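Lectin (Cicer arietinum, PDB 3V6N) is a chickpea albumin with a four-bladed hemopexin propeller fold that shows hemagglutination activity and binds calcium and sodium ions on its central axis. Local coordinates at residues A[57-61]-A[62-66]; A[100-104]-A[105-109]. One frame throughout, in Å; residues are numbered along the deposited sequence.

Contact 1. Residues A[57-61]-A[62-66]. With CA (calcium ion), chain D.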
ATOM      1  N   THR A  57       2.423   3.908  -7.127  1.00 16.35           N
ATOM      2  CA  THR A  57       2.540   3.133  -5.889  1.00 15.07           C
ATOM      3  C   THR A  57       2.077   4.017  -4.729  1.00 14.84           C
ATOM      4  O   THR A  57       1.880   5.226  -4.900  1.00 14.67           O
ATOM      5  CB  THR A  57       3.990   2.612  -5.602  1.00 14.58           C
ATOM      6  OG1 THR A  57       4.861   3.706  -5.293  1.00 13.71           O
ATOM      7  CG2 THR A  57       4.576   1.791  -6.776  1.00 14.54           C
ATOM      8  N   ILE A  58       1.903   3.419  -3.550  1.00 14.16           N
ATOM      9  CA  ILE A  58       1.562   4.199  -2.349  1.00 14.44           C
ATOM     10  C   ILE A  58       2.625   5.249  -2.013  1.00 13.95           C
ATOM     11  O   ILE A  58       2.316   6.288  -1.440  1.00 13.93           O
ATOM     12  CB  ILE A  58       1.333   3.288  -1.131  1.00 14.34           C
ATOM     13  CG1 ILE A  58       2.618   2.510  -0.813  1.00 14.20           C
ATOM     14  CG2 ILE A  58       0.104   2.411  -1.384  1.00 14.36           C
ATOM     15  CD1 ILE A  58       2.488   1.403   0.206  1.00 14.84           C
ATOM     16  N   PHE A  59       3.874   4.970  -2.375  1.00 13.77           N
ATOM     17  CA  PHE A  59       4.966   5.944  -2.198  1.00 13.89           C
ATOM     18  C   PHE A  59       4.758   7.161  -3.097  1.00 13.91           C
ATOM     19  O   PHE A  59       4.933   8.290  -2.655  1.00 13.60           O
ATOM     20  CB  PHE A  59       6.325   5.284  -2.437  1.00 13.42           C
ATOM     21  CG  PHE A  59       6.500   4.006  -1.681  1.00 13.72           C
ATOM     22  CD1 PHE A  59       6.712   4.020  -0.304  1.00 13.50           C
ATOM     23  CD2 PHE A  59       6.426   2.783  -2.327  1.00 13.91           C
ATOM     24  CE1 PHE A  59       6.866   2.842   0.403  1.00 13.53           C
ATOM     25  CE2 PHE A  59       6.577   1.596  -1.612  1.00 14.10           C
ATOM     26  CZ  PHE A  59       6.798   1.626  -0.248  1.00 13.68           C
ATOM     27  N   GLY A  60       4.341   6.919  -4.344  1.00 14.36           N
ATOM     28  CA  GLY A  60       4.099   7.998  -5.307  1.00 14.54           C
ATOM     29  C   GLY A  60       2.902   8.827  -4.882  1.00 15.21           C
ATOM     30  O   GLY A  60       2.897  10.034  -5.039  1.00 15.60           O
ATOM     31  N   THR A  61       1.876   8.173  -4.343  1.00 15.58           N
ATOM     32  CA  THR A  61       0.701   8.882  -3.859  1.00 15.77           C
ATOM     33  C   THR A  61       0.999   9.680  -2.571  1.00 15.71           C
ATOM     34  O   THR A  61       0.726  10.866  -2.530  1.00 15.33           O
ATOM     35  CB  THR A  61      -0.484   7.928  -3.635  1.00 15.90           C
ATOM     36  OG1 THR A  61      -0.746   7.207  -4.847  1.00 16.04           O
ATOM     37  CG2 THR A  61      -1.753   8.712  -3.224  1.00 15.99           C
ATOM     38  N   TYR A  62       1.556   9.027  -1.542  1.00 15.56           N
ATOM     39  CA  TYR A  62       1.637   9.635  -0.192  1.00 15.75           C
ATOM     40  C   TYR A  62       3.035  10.033   0.268  1.00 15.72           C
ATOM     41  O   TYR A  62       3.177  10.668   1.324  1.00 16.46           O
ATOM     42  CB  TYR A  62       0.960   8.749   0.863  1.00 15.86           C
ATOM     43  CG  TYR A  62      -0.510   8.547   0.578  1.00 16.33           C
ATOM     44  CD1 TYR A  62      -1.416   9.582   0.786  1.00 16.90           C
ATOM     45  CD2 TYR A  62      -0.989   7.333   0.080  1.00 16.20           C
ATOM     46  CE1 TYR A  62      -2.757   9.431   0.497  1.00 17.32           C
ATOM     47  CE2 TYR A  62      -2.342   7.151  -0.184  1.00 16.78           C
ATOM     48  CZ  TYR A  62      -3.222   8.210   0.012  1.00 17.31           C
ATOM     49  OH  TYR A  62      -4.568   8.064  -0.259  1.00 17.73           O
ATOM     50  N   GLY A  63       4.053   9.674  -0.513  1.00 14.67           N
ATOM     51  CA  GLY A  63       5.437   9.970  -0.157  1.00 14.18           C
ATOM     52  C   GLY A  63       6.095   8.939   0.747  1.00 13.78           C
ATOM     53  O   GLY A  63       5.600   7.810   0.921  1.00 13.62           O
ATOM     54  N   ILE A  64       7.209   9.342   1.344  1.00 13.30           N
ATOM     55  CA  ILE A  64       8.078   8.434   2.090  1.00 12.90           C
ATOM     56  C   ILE A  64       8.280   8.965   3.508  1.00 12.89           C
ATOM     57  O   ILE A  64       8.633  10.148   3.684  1.00 12.66           O
ATOM     58  CB  ILE A  64       9.417   8.264   1.335  1.00 12.70           C
ATOM     59  CG1 ILE A  64       9.155   7.484   0.030  1.00 12.76           C
ATOM     60  CG2 ILE A  64      10.475   7.580   2.201  1.00 12.67           C
ATOM     61  CD1 ILE A  64      10.228   7.608  -1.036  1.00 13.07           C
ATOM     62  N   ASP A  65       8.062   8.102   4.507  1.00 12.39           N
ATOM     63  CA  ASP A  65       8.106   8.550   5.911  1.00 12.52           C
ATOM     64  C   ASP A  65       9.291   8.007   6.745  1.00 12.29           C
ATOM     65  O   ASP A  65       9.479   8.394   7.914  1.00 11.94           O
ATOM     66  CB  ASP A  65       6.742   8.356   6.613  1.00 12.81           C
ATOM     67  CG  ASP A  65       6.381   6.890   6.815  1.00 13.31           C
ATOM     68  OD1 ASP A  65       7.280   6.025   6.665  1.00 13.08           O
ATOM     69  OD2 ASP A  65       5.196   6.599   7.128  1.00 13.61           O
ATOM     70  N   CYS A  66      10.083   7.123   6.132  1.00 12.03           N
ATOM     71  CA  CYS A  66      11.333   6.648   6.699  1.00 12.10           C
ATOM     72  C   CYS A  66      12.181   6.062   5.575  1.00 12.18           C
ATOM     73  O   CYS A  66      11.641   5.502   4.612  1.00 12.02           O
ATOM     74  CB  CYS A  66      11.081   5.568   7.770  1.00 12.30           C
ATOM     75  SG  CYS A  66      12.562   4.920   8.606  1.00 13.05           S
TER
HETATM   76 CA    CA D 229       9.528  10.033   9.624  1.00 10.59          CA
HETATM   77  O   HOH W   1       8.332  10.775  11.526  1.00 18.04           O
HETATM   78  O   HOH W   2       7.693   8.316   9.917  1.00 15.84           O

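Contact 2. Residues A[100-104]-A[105-109]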
ATOM      1  N   GLY A 100       9.371  -5.640  -3.259  1.00 18.42           N
ATOM      2  CA  GLY A 100       8.218  -5.101  -2.569  1.00 18.43           C
ATOM      3  C   GLY A 100       7.232  -4.434  -3.505  1.00 18.41           C
ATOM      4  O   GLY A 100       7.317  -4.628  -4.718  1.00 18.33           O
ATOM      5  N   PRO A 101       6.290  -3.645  -2.948  1.00 17.99           N
ATOM      6  CA  PRO A 101       6.182  -3.350  -1.508  1.00 18.28           C
ATOM      7  C   PRO A 101       5.758  -4.557  -0.675  1.00 18.39           C
ATOM      8  O   PRO A 101       5.030  -5.413  -1.166  1.00 19.33           O
ATOM      9  CB  PRO A 101       5.109  -2.247  -1.426  1.00 17.82           C
ATOM     10  CG  PRO A 101       4.696  -1.950  -2.831  1.00 18.28           C
ATOM     11  CD  PRO A 101       5.192  -3.054  -3.723  1.00 17.74           C
ATOM     12  N   LYS A 102       6.207  -4.597   0.578  1.00 18.04           N
ATOM     13  CA  LYS A 102       5.838  -5.631   1.537  1.00 18.76           C
ATOM     14  C   LYS A 102       5.459  -4.954   2.848  1.00 17.94           C
ATOM     15  O   LYS A 102       5.956  -3.870   3.158  1.00 16.97           O
ATOM     16  CB  LYS A 102       7.032  -6.560   1.798  1.00 20.14           C
ATOM     17  CG  LYS A 102       7.074  -7.811   0.940  1.00 23.26           C
ATOM     18  CD  LYS A 102       8.513  -8.263   0.711  1.00 25.36           C
ATOM     19  CE  LYS A 102       8.652  -9.778   0.640  1.00 26.68           C
ATOM     20  NZ  LYS A 102       7.793 -10.368  -0.416  1.00 28.55           N
ATOM     21  N   LYS A 103       4.594  -5.593   3.629  1.00 17.76           N
ATOM     22  CA  LYS A 103       4.382  -5.167   5.016  1.00 17.98           C
ATOM     23  C   LYS A 103       5.701  -5.274   5.786  1.00 17.85           C
ATOM     24  O   LYS A 103       6.526  -6.159   5.510  1.00 17.64           O
ATOM     25  CB  LYS A 103       3.306  -6.023   5.679  1.00 18.38           C
ATOM     26  CG  LYS A 103       1.909  -5.736   5.157  1.00 18.83           C
ATOM     27  CD  LYS A 103       0.937  -6.842   5.531  1.00 20.00           C
ATOM     28  CE  LYS A 103      -0.425  -6.609   4.885  1.00 20.18           C
ATOM     29  NZ  LYS A 103      -1.516  -7.188   5.712  1.00 21.25           N
ATOM     30  N   ILE A 104       5.909  -4.367   6.734  1.00 18.17           N
ATOM     31  CA  ILE A 104       7.119  -4.404   7.585  1.00 18.92           C
ATOM     32  C   ILE A 104       7.372  -5.781   8.237  1.00 19.74           C
ATOM     33  O   ILE A 104       8.503  -6.266   8.250  1.00 19.14           O
ATOM     34  CB  ILE A 104       7.105  -3.278   8.643  1.00 18.58           C
ATOM     35  CG1 ILE A 104       7.284  -1.923   7.938  1.00 17.63           C
ATOM     36  CG2 ILE A 104       8.191  -3.512   9.706  1.00 18.19           C
ATOM     37  CD1 ILE A 104       6.967  -0.707   8.781  1.00 17.60           C
ATOM     38  N   ALA A 105       6.307  -6.401   8.732  1.00 20.50           N
ATOM     39  CA  ALA A 105       6.369  -7.705   9.393  1.00 22.84           C
ATOM     40  C   ALA A 105       6.844  -8.822   8.466  1.00 24.08           C
ATOM     41  O   ALA A 105       7.436  -9.792   8.934  1.00 25.06           O
ATOM     42  CB  ALA A 105       5.015  -8.070   9.996  1.00 22.90           C
ATOM     43  N   ASP A 106       6.571  -8.694   7.168  1.00 24.64           N
ATOM     44  CA  ASP A 106       6.997  -9.684   6.182  1.00 26.07           C
ATOM     45  C   ASP A 106       8.435  -9.474   5.752  1.00 27.27           C
ATOM     46  O   ASP A 106       9.113 -10.421   5.371  1.00 28.77           O
ATOM     47  CB  ASP A 106       6.095  -9.657   4.942  1.00 26.23           C
ATOM     48  CG  ASP A 106       4.706 -10.236   5.210  1.00 27.43           C
ATOM     49  OD1 ASP A 106       4.512 -10.949   6.219  1.00 27.43           O
ATOM     50  OD2 ASP A 106       3.795  -9.962   4.413  1.00 27.54           O
ATOM     51  N   MET A 107       8.896  -8.231   5.779  1.00 27.69           N
ATOM     52  CA  MET A 107      10.278  -7.938   5.412  1.00 27.86           C
ATOM     53  C   MET A 107      11.211  -8.147   6.609  1.00 25.79           C
ATOM     54  O   MET A 107      12.348  -8.577   6.434  1.00 25.65           O
ATOM     55  CB  MET A 107      10.381  -6.508   4.885  1.00 30.42           C
ATOM     56  CG  MET A 107      11.652  -6.207   4.111  1.00 34.36           C
ATOM     57  SD  MET A 107      11.511  -6.644   2.371  1.00 39.69           S
ATOM     58  CE  MET A 107      10.657  -5.218   1.711  1.00 34.60           C
ATOM     59  N   PHE A 108      10.715  -7.829   7.809  1.00 24.41           N
ATOM     60  CA  PHE A 108      11.476  -7.902   9.070  1.00 24.02           C
ATOM     61  C   PHE A 108      10.621  -8.555  10.149  1.00 24.15           C
ATOM     62  O   PHE A 108      10.010  -7.848  10.955  1.00 23.84           O
ATOM     63  CB  PHE A 108      11.883  -6.502   9.567  1.00 24.02           C
ATOM     64  CG  PHE A 108      12.585  -5.657   8.539  1.00 23.70           C
ATOM     65  CD1 PHE A 108      13.903  -5.923   8.173  1.00 23.74           C
ATOM     66  CD2 PHE A 108      11.932  -4.586   7.946  1.00 24.39           C
ATOM     67  CE1 PHE A 108      14.550  -5.143   7.228  1.00 23.96           C
ATOM     68  CE2 PHE A 108      12.575  -3.799   6.991  1.00 24.73           C
ATOM     69  CZ  PHE A 108      13.885  -4.081   6.630  1.00 24.31           C
ATOM     70  N   PRO A 109      10.576  -9.906  10.182  1.00 24.03           N
ATOM     71  CA  PRO A 109       9.666 -10.614  11.097  1.00 24.35           C
ATOM     72  C   PRO A 109       9.925 -10.399  12.582  1.00 24.93           C
ATOM     73  O   PRO A 109       9.016 -10.577  13.394  1.00 25.23           O
ATOM     74  CB  PRO A 109       9.873 -12.093  10.729  1.00 25.46           C
ATOM     75  CG  PRO A 109      10.367 -12.063   9.310  1.00 24.67           C
ATOM     76  CD  PRO A 109      11.240 -10.835   9.244  1.00 24.19           C
TER

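Contact 1. Residues A[57-61]-A[62-66]
Ile58 to Tyr62 form a short helix of the four-bladed beta-propeller, and the chain from Gly63 onward runs inward to the calcium ion. Thr57 is the N-cap: its OG1 accepts a weak bond from Phe59 N at 3.3 Å. Ile58 O accepts from Tyr62 N (2.8 Å, nearly straight at 161°), while Ile58 CG1 lies over the centre of the Phe59 ring. Phe59 O takes Gly63 N at 2.7 Å in a more bent bond that ends the helix, Gly63 being the first residue to leave it, with positive phi. The Phe59 ring also touches Ile64, CD1 to CG1 at 4.3 Å. With chi1 at -55°, Thr61 CG2 stands anti to the backbone N, on the side of the next residue, where it lies over a face of the Tyr62 ring, a CH-pi contact 3.5 Å from the centroid and 15° off the normal. The polar ends of this side-by-side pair serve the dimer: Thr61 OG1 bonds to Pro101 O of the second subunit, and Tyr62 OH to Asp106 OD2 and Lys103 N of that subunit. Asp65 reaches the calcium through its backbone, as Asn7, Asp121 and Asp174 do, with Asp65 O 2.4 Å from the ion.

Contact 2. Residues A[100-104]-A[105-109]
The chain turns from strand 96-103 into one turn of helix, in which Met107 N bonds to Lys103 O at 3.2 Å and Phe108 N to Ile104 O at 2.7 Å. Weaker bonds tighten the same turn: Asp106 N also points to Lys103 O, and Met107 N is shared with Ile104 O, so each carbonyl grips two amides. Lys103 occupies the N-cap position.

Among the side chains, Lys102 and Met107 cross at about a right angle. Met107 starts with CG anti to the backbone N (chi1 -163°), and this torsion and the bend at chi2 place SD 3.8 Å from Lys102 CD; a further bend at chi3 sets CE 3.9 Å from Lys102 CB. The aliphatic part of the lysine does this packing, while its ammonium end leads off elsewhere. Met107 CG also sits above one face of the Phe108 ring, offset toward the rim, and Ile104 CG2 meets the same residue at CD2, 4.3 Å away. The charged ends of Lys103 and Asp106 both go to the second subunit, Lys103 NZ to Glu80 in a salt bridge and Asp106 OD2 to the hydroxyl of Tyr62.

Inside the propeller, Ile104 packs on Phe78 of strand 74-79 and on Phe111 and Ile120 of the loops that follow. Phe108 shares Phe78, and Met107 rests on Phe76 and on Cys83 of strand 82-87. The short helix thus follows 96-103, the outermost strand of a four-stranded antiparallel blade, and packs back against side chains of two other strands of that blade, 74-79 and 82-87.

Overall arrangement
Contacts 1 and 2 flank one four-stranded sheet: 57-66 leads into its first strand, 66-69, and 100-109 takes the chain out of its last, 96-103. Their centres are 15 Å apart, yet they touch directly where Phe59 CE2 packs on Pro101 CB at 4.1 Å. Contact 1 supplies a calcium ligand; contact 2 stands farther out, the Ile104 side chain about 11 Å from the ion and about 7 Å from that of Asp65. Both also face the second subunit, and there they pair crosswise: residues 61-62 of each chain meet residues 100-106 of the other, Tyr62 facing Lys103 in a cation-pi contact, so this interface is built twice.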